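Local atomic coordinates of fructose-bisphosphate aldolase (Thermus caldophilus, PDB entry 2FJK), a protein that belongs to the class II fructose-bisphosphate aldolases, enzymes built on a TIM-barrel fold, and here holds 1,3-dihydroxyacetonephosphate in its pocket. Residues N251-T254 with D255-A259; A284-A287 with V288-V292; G175-G179 with A180-K184. All blocks are in the same frame, centred on the assembly; numbering follows the deposited sequence.

Interaction 1 (N251-T254 with D255-A259); sequences NTDT and DLRLA. With 13P (1,3-dihydroxyacetonephosphate), chain E.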
loop_
_atom_site.group_PDB
_atom_site.type_symbol
_atom_site.label_atom_id
_atom_site.label_comp_id
_atom_site.label_asym_id
_atom_site.label_seq_id
_atom_site.Cartn_x
_atom_site.Cartn_y
_atom_site.Cartn_z
ATOM N N ASN A 251 4.796 27.735 -6.020
ATOM C CA ASN A 251 3.692 27.289 -5.185
ATOM C C ASN A 251 2.402 28.061 -5.439
ATOM O O ASN A 251 2.412 29.289 -5.551
ATOM C CB ASN A 251 4.084 27.414 -3.717
ATOM C CG ASN A 251 4.664 26.132 -3.149
ATOM O OD1 ASN A 251 3.974 25.382 -2.448
ATOM N ND2 ASN A 251 5.936 25.872 -3.443
ATOM N N THR A 252 1.292 27.328 -5.515
ATOM C CA THR A 252 -0.037 27.909 -5.735
ATOM C C THR A 252 -1.030 27.279 -4.767
ATOM O O THR A 252 -1.189 26.057 -4.745
ATOM C CB THR A 252 -0.554 27.642 -7.162
ATOM O OG1 THR A 252 0.409 28.103 -8.108
ATOM C CG2 THR A 252 -1.884 28.368 -7.400
ATOM N N ASP A 253 -1.711 28.112 -3.985
ATOM C CA ASP A 253 -2.666 27.617 -3.003
ATOM C C ASP A 253 -3.963 28.431 -3.029
ATOM O O ASP A 253 -5.031 27.888 -3.300
ATOM C CB ASP A 253 -2.016 27.666 -1.611
ATOM C CG ASP A 253 -2.902 27.109 -0.520
ATOM O OD1 ASP A 253 -3.981 26.571 -0.829
ATOM O OD2 ASP A 253 -2.507 27.208 0.660
ATOM N N THR A 254 -3.860 29.726 -2.738
ATOM C CA THR A 254 -5.012 30.626 -2.741
ATOM C C THR A 254 -5.893 30.499 -4.001
ATOM O O THR A 254 -7.119 30.408 -3.900
ATOM C CB THR A 254 -4.561 32.108 -2.626
ATOM O OG1 THR A 254 -3.985 32.341 -1.334
ATOM C CG2 THR A 254 -5.739 33.047 -2.833
ATOM N N ASP A 255 -5.272 30.509 -5.179
ATOM C CA ASP A 255 -6.026 30.411 -6.426
ATOM C C ASP A 255 -6.960 29.202 -6.435
ATOM O O ASP A 255 -8.105 29.304 -6.864
ATOM C CB ASP A 255 -5.087 30.335 -7.644
ATOM C CG ASP A 255 -4.388 31.663 -7.946
ATOM O OD1 ASP A 255 -4.904 32.731 -7.555
ATOM O OD2 ASP A 255 -3.323 31.636 -8.597
ATOM N N LEU A 256 -6.463 28.068 -5.945
ATOM C CA LEU A 256 -7.239 26.832 -5.907
ATOM C C LEU A 256 -8.388 26.902 -4.921
ATOM O O LEU A 256 -9.502 26.502 -5.243
ATOM C CB LEU A 256 -6.343 25.654 -5.546
ATOM C CG LEU A 256 -5.030 25.546 -6.314
ATOM C CD1 LEU A 256 -4.383 24.219 -5.968
ATOM C CD2 LEU A 256 -5.264 25.652 -7.811
ATOM N N ARG A 257 -8.112 27.396 -3.716
ATOM C CA ARG A 257 -9.148 27.522 -2.692
ATOM C C ARG A 257 -10.275 28.389 -3.205
ATOM O O ARG A 257 -11.441 28.031 -3.086
ATOM C CB ARG A 257 -8.604 28.168 -1.417
ATOM C CG ARG A 257 -7.532 27.403 -0.685
ATOM C CD ARG A 257 -7.214 28.133 0.627
ATOM N NE ARG A 257 -5.988 27.656 1.246
ATOM C CZ ARG A 257 -5.611 27.951 2.490
ATOM N NH1 ARG A 257 -6.376 28.729 3.253
ATOM N NH2 ARG A 257 -4.467 27.466 2.974
ATOM N N LEU A 258 -9.915 29.547 -3.755
ATOM C CA LEU A 258 -10.888 30.494 -4.301
ATOM C C LEU A 258 -11.740 29.872 -5.392
ATOM O O LEU A 258 -12.968 29.964 -5.361
ATOM C CB LEU A 258 -10.184 31.721 -4.884
ATOM C CG LEU A 258 -10.366 33.063 -4.178
ATOM C CD1 LEU A 258 -9.859 34.165 -5.111
ATOM C CD2 LEU A 258 -11.839 33.291 -3.831
ATOM N N ALA A 259 -11.093 29.248 -6.368
ATOM C CA ALA A 259 -11.836 28.616 -7.450
ATOM C C ALA A 259 -12.806 27.572 -6.883
ATOM O O ALA A 259 -13.996 27.583 -7.190
ATOM C CB ALA A 259 -10.870 27.971 -8.441
HETATM P P 13P E . -0.556 31.484 -2.017
HETATM O O1P 13P E . -1.532 31.888 -0.810
HETATM O O2P 13P E . -0.131 32.837 -2.722
HETATM O O3P 13P E . -1.335 30.589 -3.029
HETATM O O1 13P E . 0.702 30.692 -1.407
HETATM C C1 13P E . 1.292 29.648 -2.178
HETATM C C2 13P E . 2.583 29.313 -1.474
HETATM O O2 13P E . 3.373 30.214 -1.207
HETATM C C3 13P E . 2.915 27.871 -1.091
HETATM O O3 13P E . 4.122 27.823 -0.337
#
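D253 and R257 meet one helical turn apart, and the guanidinium takes the carboxylate side-on. R257 NE reaches D253 OD1 at 3.1 Å and lies above the carboxylate plane. R257 NH2 bonds D253 OD2 at 3.0 Å on its syn side, but the N-H...O angle of 135° and a 62° angle between the two planes make this a twisted salt bridge. D253 can turn its carboxylate to R257 because CG stands anti to the backbone N (chi1 -177°). A third nitrogen, R257 NH1, forms a salt bridge with D276 of the second subunit, across the subunit interface. In the backbone, D253 O accepts R257 N at 3.1 Å and, weakly, L256 N, while T254 O accepts L258 N. These bonds open helix 254-270 directly behind strand 247-252 of the parallel barrel sheet, and D253 occupies the N-cap position without a side-chain capping bond. The first amides serve the ligand: D253 N and T254 N each donate a hydrogen bond of 2.7 Å to O3P of 1,3-dihydroxyacetonephosphate, and T254 OG1 donates to O1P. Such a helix start probably lends the phosphate favourable electrostatics. D255 looks elsewhere, its carboxylate oxygens accepting the amides of A212 and V213, and T252 OG1 pairs with R295 NE, while T252 CG2 packs 3.8 Å from D255 CB.

Interaction 2 (A284-A287 with V288-V292); sequences AREA and VKEVV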
loop_
_atom_site.group_PDB
_atom_site.type_symbol
_atom_site.label_atom_id
_atom_site.label_comp_id
_atom_site.label_asym_id
_atom_site.label_seq_id
_atom_site.Cartn_x
_atom_site.Cartn_y
_atom_site.Cartn_z
ATOM N N ALA A 284 -16.595 21.930 -8.277
ATOM C CA ALA A 284 -15.563 22.721 -7.606
ATOM C C ALA A 284 -14.208 22.101 -7.918
ATOM O O ALA A 284 -13.246 22.811 -8.178
ATOM C CB ALA A 284 -15.787 22.747 -6.094
ATOM N N ARG A 285 -14.142 20.773 -7.889
ATOM C CA ARG A 285 -12.901 20.052 -8.192
ATOM C C ARG A 285 -12.502 20.301 -9.637
ATOM O O ARG A 285 -11.322 20.407 -9.957
ATOM C CB ARG A 285 -13.084 18.546 -7.970
ATOM C CG ARG A 285 -12.005 17.659 -8.607
ATOM C CD ARG A 285 -12.361 16.168 -8.485
ATOM N NE ARG A 285 -13.635 15.862 -9.140
ATOM C CZ ARG A 285 -14.339 14.746 -8.949
ATOM N NH1 ARG A 285 -13.902 13.809 -8.125
ATOM N NH2 ARG A 285 -15.494 14.572 -9.573
ATOM N N GLU A 286 -13.497 20.375 -10.513
ATOM C CA GLU A 286 -13.248 20.615 -11.927
ATOM C C GLU A 286 -12.652 22.013 -12.138
ATOM O O GLU A 286 -11.749 22.186 -12.956
ATOM C CB GLU A 286 -14.550 20.465 -12.721
ATOM C CG GLU A 286 -14.419 20.788 -14.200
ATOM C CD GLU A 286 -13.481 19.846 -14.916
ATOM O OE1 GLU A 286 -13.032 20.189 -16.025
ATOM O OE2 GLU A 286 -13.198 18.761 -14.369
ATOM N N ALA A 287 -13.143 23.006 -11.399
ATOM C CA ALA A 287 -12.602 24.352 -11.548
ATOM C C ALA A 287 -11.162 24.398 -11.061
ATOM O O ALA A 287 -10.355 25.174 -11.573
ATOM C CB ALA A 287 -13.440 25.373 -10.779
ATOM N N VAL A 288 -10.834 23.573 -10.070
ATOM C CA VAL A 288 -9.471 23.558 -9.560
ATOM C C VAL A 288 -8.546 22.963 -10.608
ATOM O O VAL A 288 -7.437 23.452 -10.833
ATOM C CB VAL A 288 -9.349 22.728 -8.267
ATOM C CG1 VAL A 288 -7.876 22.500 -7.939
ATOM C CG2 VAL A 288 -10.034 23.461 -7.110
ATOM N N LYS A 289 -9.013 21.894 -11.240
ATOM C CA LYS A 289 -8.237 21.217 -12.271
ATOM C C LYS A 289 -7.910 22.196 -13.393
ATOM O O LYS A 289 -6.779 22.237 -13.880
ATOM C CB LYS A 289 -9.034 20.037 -12.825
ATOM C CG LYS A 289 -8.357 19.251 -13.913
ATOM C CD LYS A 289 -9.271 18.108 -14.344
ATOM C CE LYS A 289 -8.777 17.427 -15.611
ATOM N NZ LYS A 289 -9.633 16.250 -15.929
ATOM N N GLU A 290 -8.899 22.989 -13.794
ATOM C CA GLU A 290 -8.691 23.958 -14.865
ATOM C C GLU A 290 -7.685 25.019 -14.444
ATOM O O GLU A 290 -6.883 25.484 -15.257
ATOM C CB GLU A 290 -10.016 24.609 -15.270
ATOM C CG GLU A 290 -10.996 23.630 -15.922
ATOM C CD GLU A 290 -10.367 22.856 -17.072
ATOM O OE1 GLU A 290 -9.906 23.488 -18.045
ATOM O OE2 GLU A 290 -10.325 21.608 -17.002
ATOM N N VAL A 291 -7.724 25.396 -13.169
ATOM C CA VAL A 291 -6.793 26.395 -12.664
ATOM C C VAL A 291 -5.392 25.825 -12.746
ATOM O O VAL A 291 -4.467 26.481 -13.235
ATOM C CB VAL A 291 -7.087 26.775 -11.189
ATOM C CG1 VAL A 291 -5.898 27.552 -10.604
ATOM C CG2 VAL A 291 -8.351 27.614 -11.116
ATOM N N VAL A 292 -5.237 24.593 -12.272
ATOM C CA VAL A 292 -3.929 23.956 -12.292
ATOM C C VAL A 292 -3.366 23.895 -13.714
ATOM O O VAL A 292 -2.193 24.199 -13.937
ATOM C CB VAL A 292 -3.982 22.531 -11.712
ATOM C CG1 VAL A 292 -2.598 21.867 -11.838
ATOM C CG2 VAL A 292 -4.419 22.582 -10.244
#
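E286 and E290, one turn apart on helix 277-299, bring their carboxylates close together: OE1 of E286 lies 3.2 Å from OE2 of E290, two acceptors with planes only 23° apart. Both chains bend at chi2, and E290 leaves its backbone with CG anti to the carbonyl carbon (chi1 -67°), which lays E290 CG 3.4 Å from E286 O. Of opposite charge, K289 runs extended past E286, with K289 CD 4.0 Å from E286 OE2, but its ammonium pairs with E35 and E39 instead. R285 hydrogen-bonds Q31 and makes a cation-pi contact with Y55 of the second subunit. The backbone bonds are those of a regular alpha-helix: V288 N to A284 O, K289 N to R285 O, E290 N to E286 O and V291 N to A287 O. Methyls lie against carbonyl oxygens of the preceding turn, V288 CG2 3.4 Å from A284 O. Nonpolar packing joins A284 and V288 to F260, A287 to L263 and V291 to L256 of helix 254-270, while V288 and V292 also meet helix 27-38. E286 and E290 lie on the more exposed side, where their proximity would be expected to raise the proton affinity of one carboxylate, an effect K289 and the weakly paired K293 probably offset in part.

Interaction 3 (G175-G179 with A180-K184); sequences GTSHG and AYKGK. With 13P (1,3-dihydroxyacetonephosphate), chain E.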
loop_
_atom_site.group_PDB
_atom_site.type_symbol
_atom_site.label_atom_id
_atom_site.label_comp_id
_atom_site.label_asym_id
_atom_site.label_seq_id
_atom_site.Cartn_x
_atom_site.Cartn_y
_atom_site.Cartn_z
ATOM N N GLY A 175 9.561 39.727 -2.974
ATOM C CA GLY A 175 8.376 40.536 -3.154
ATOM C C GLY A 175 7.039 39.829 -3.098
ATOM O O GLY A 175 6.010 40.502 -3.143
ATOM N N THR A 176 7.036 38.495 -3.017
ATOM C CA THR A 176 5.782 37.731 -2.942
ATOM C C THR A 176 5.369 37.489 -1.490
ATOM O O THR A 176 6.181 37.640 -0.570
ATOM C CB THR A 176 5.904 36.344 -3.613
ATOM O OG1 THR A 176 6.832 35.547 -2.874
ATOM C CG2 THR A 176 6.393 36.472 -5.044
ATOM N N SER A 177 4.104 37.116 -1.290
ATOM C CA SER A 177 3.573 36.838 0.039
ATOM C C SER A 177 2.264 36.062 -0.112
ATOM O O SER A 177 1.584 36.187 -1.135
ATOM C CB SER A 177 3.345 38.148 0.809
ATOM O OG SER A 177 2.218 38.865 0.324
ATOM N N HIS A 178 1.911 35.263 0.902
ATOM C CA HIS A 178 0.694 34.438 0.860
ATOM C C HIS A 178 -0.613 35.227 0.953
ATOM O O HIS A 178 -0.631 36.391 1.360
ATOM C CB HIS A 178 0.694 33.404 1.999
ATOM C CG HIS A 178 1.881 32.494 2.008
ATOM N ND1 HIS A 178 2.235 31.711 0.930
ATOM C CD2 HIS A 178 2.791 32.231 2.977
ATOM C CE1 HIS A 178 3.313 31.010 1.234
ATOM N NE2 HIS A 178 3.671 31.307 2.468
ATOM N N GLY A 179 -1.711 34.577 0.578
ATOM C CA GLY A 179 -3.006 35.225 0.665
ATOM C C GLY A 179 -3.475 35.950 -0.573
ATOM O O GLY A 179 -2.757 36.044 -1.565
ATOM N N ALA A 180 -4.693 36.474 -0.511
ATOM C CA ALA A 180 -5.277 37.178 -1.646
ATOM C C ALA A 180 -4.954 38.679 -1.704
ATOM O O ALA A 180 -5.452 39.382 -2.580
ATOM C CB ALA A 180 -6.781 36.976 -1.642
ATOM N N TYR A 181 -4.131 39.173 -0.786
ATOM C CA TYR A 181 -3.794 40.600 -0.784
ATOM C C TYR A 181 -2.293 40.801 -0.844
ATOM O O TYR A 181 -1.667 41.185 0.143
ATOM C CB TYR A 181 -4.369 41.277 0.465
ATOM C CG TYR A 181 -5.849 41.027 0.631
ATOM C CD1 TYR A 181 -6.329 40.119 1.580
ATOM C CD2 TYR A 181 -6.774 41.677 -0.188
ATOM C CE1 TYR A 181 -7.699 39.867 1.707
ATOM C CE2 TYR A 181 -8.131 41.435 -0.073
ATOM C CZ TYR A 181 -8.588 40.530 0.873
ATOM O OH TYR A 181 -9.935 40.284 0.958
ATOM N N LYS A 182 -1.729 40.560 -2.022
ATOM C CA LYS A 182 -0.291 40.669 -2.226
ATOM C C LYS A 182 0.269 42.075 -2.446
ATOM O O LYS A 182 1.477 42.236 -2.590
ATOM C CB LYS A 182 0.116 39.747 -3.385
ATOM C CG LYS A 182 -0.379 38.311 -3.201
ATOM C CD LYS A 182 0.167 37.364 -4.260
ATOM C CE LYS A 182 -0.423 35.975 -4.107
ATOM N NZ LYS A 182 -0.240 35.443 -2.722
ATOM N N GLY A 183 -0.595 43.087 -2.465
ATOM C CA GLY A 183 -0.121 44.453 -2.657
ATOM C C GLY A 183 -0.954 45.329 -3.584
ATOM O O GLY A 183 -1.464 44.857 -4.600
ATOM N N LYS A 184 -1.096 46.607 -3.240
ATOM C CA LYS A 184 -1.873 47.529 -4.069
ATOM C C LYS A 184 -1.337 47.522 -5.497
ATOM O O LYS A 184 -0.127 47.577 -5.719
ATOM C CB LYS A 184 -1.817 48.952 -3.506
ATOM C CG LYS A 184 -2.543 49.133 -2.179
ATOM C CD LYS A 184 -2.671 50.610 -1.814
ATOM C CE LYS A 184 -3.440 50.803 -0.510
ATOM N NZ LYS A 184 -3.572 52.246 -0.141
HETATM P P 13P E . -0.556 31.484 -2.017
HETATM O O1P 13P E . -1.532 31.888 -0.810
HETATM O O2P 13P E . -0.131 32.837 -2.722
HETATM O O3P 13P E . -1.335 30.589 -3.029
HETATM O O1 13P E . 0.702 30.692 -1.407
HETATM C C1 13P E . 1.292 29.648 -2.178
HETATM C C2 13P E . 2.583 29.313 -1.474
HETATM O O2 13P E . 3.373 30.214 -1.207
HETATM C C3 13P E . 2.915 27.871 -1.091
HETATM O O3 13P E . 4.122 27.823 -0.337
HETATM O O HOH W 1 3.078 40.059 -1.901
#
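S177 and K182 approach to 5.9 Å between CA atoms as the backbone of 175-184, without regular helix or strand, doubles back through G179, at whose positive phi (92°) a CB would be pressed against the preceding carbonyl O. The side chain of K182 crosses this bend. Nearly extended as far as CE, it turns at chi4 (-54°), and NZ arrives in the carbonyl planes of two acceptors, S177 O at 2.5 Å and G179 O at 2.8 Å. K182 NZ also donates to O2P of 1,3-dihydroxyacetonephosphate at 2.6 Å, so the backbone oxygens position the ammonium against the phosphate. G179 N adds an almost straight bond to O1P (169°), and H178 gives ND1 to the ligand O1 at 3.0 Å, with ligand O2 near the ring plane at the edge of the imidazole. Farther back, one water donates to G175 O and K182 O and accepts from S177 OG at 2.7 Å, bridging both arms of the bend. In the fold this is the long loop leaving strand 171-172 before helix 191-200; T176 OG1 bonds H208 O just past strand 205-207, and the backbones of A180 and K182 pair with S232 in the connection between helices 215-223 and 236-244.

In the fold
Along the chain the order is interaction 3, interaction 1, interaction 2. Interactions 1 and 3 bind one 1,3-dihydroxyacetonephosphate from two segments distant in sequence, their centres 13 Å apart: the start of helix 254-270 behind strand 247-252, and the loop after strand 171-172. They also touch directly, T254 OG1 lying 3.6 Å from G179 CA. Interaction 2 lies on the next helix, 277-299, with its centre 10 Å from that of interaction 1; L256 CD2 packs 3.4 Å from V291 CG1. Interactions 2 and 3 stay about 12 Å apart at their nearest atoms. The start of helix 254-270 thus meets the phosphate and the 175-184 loop on one hand, while its next turn packs on helix 277-299.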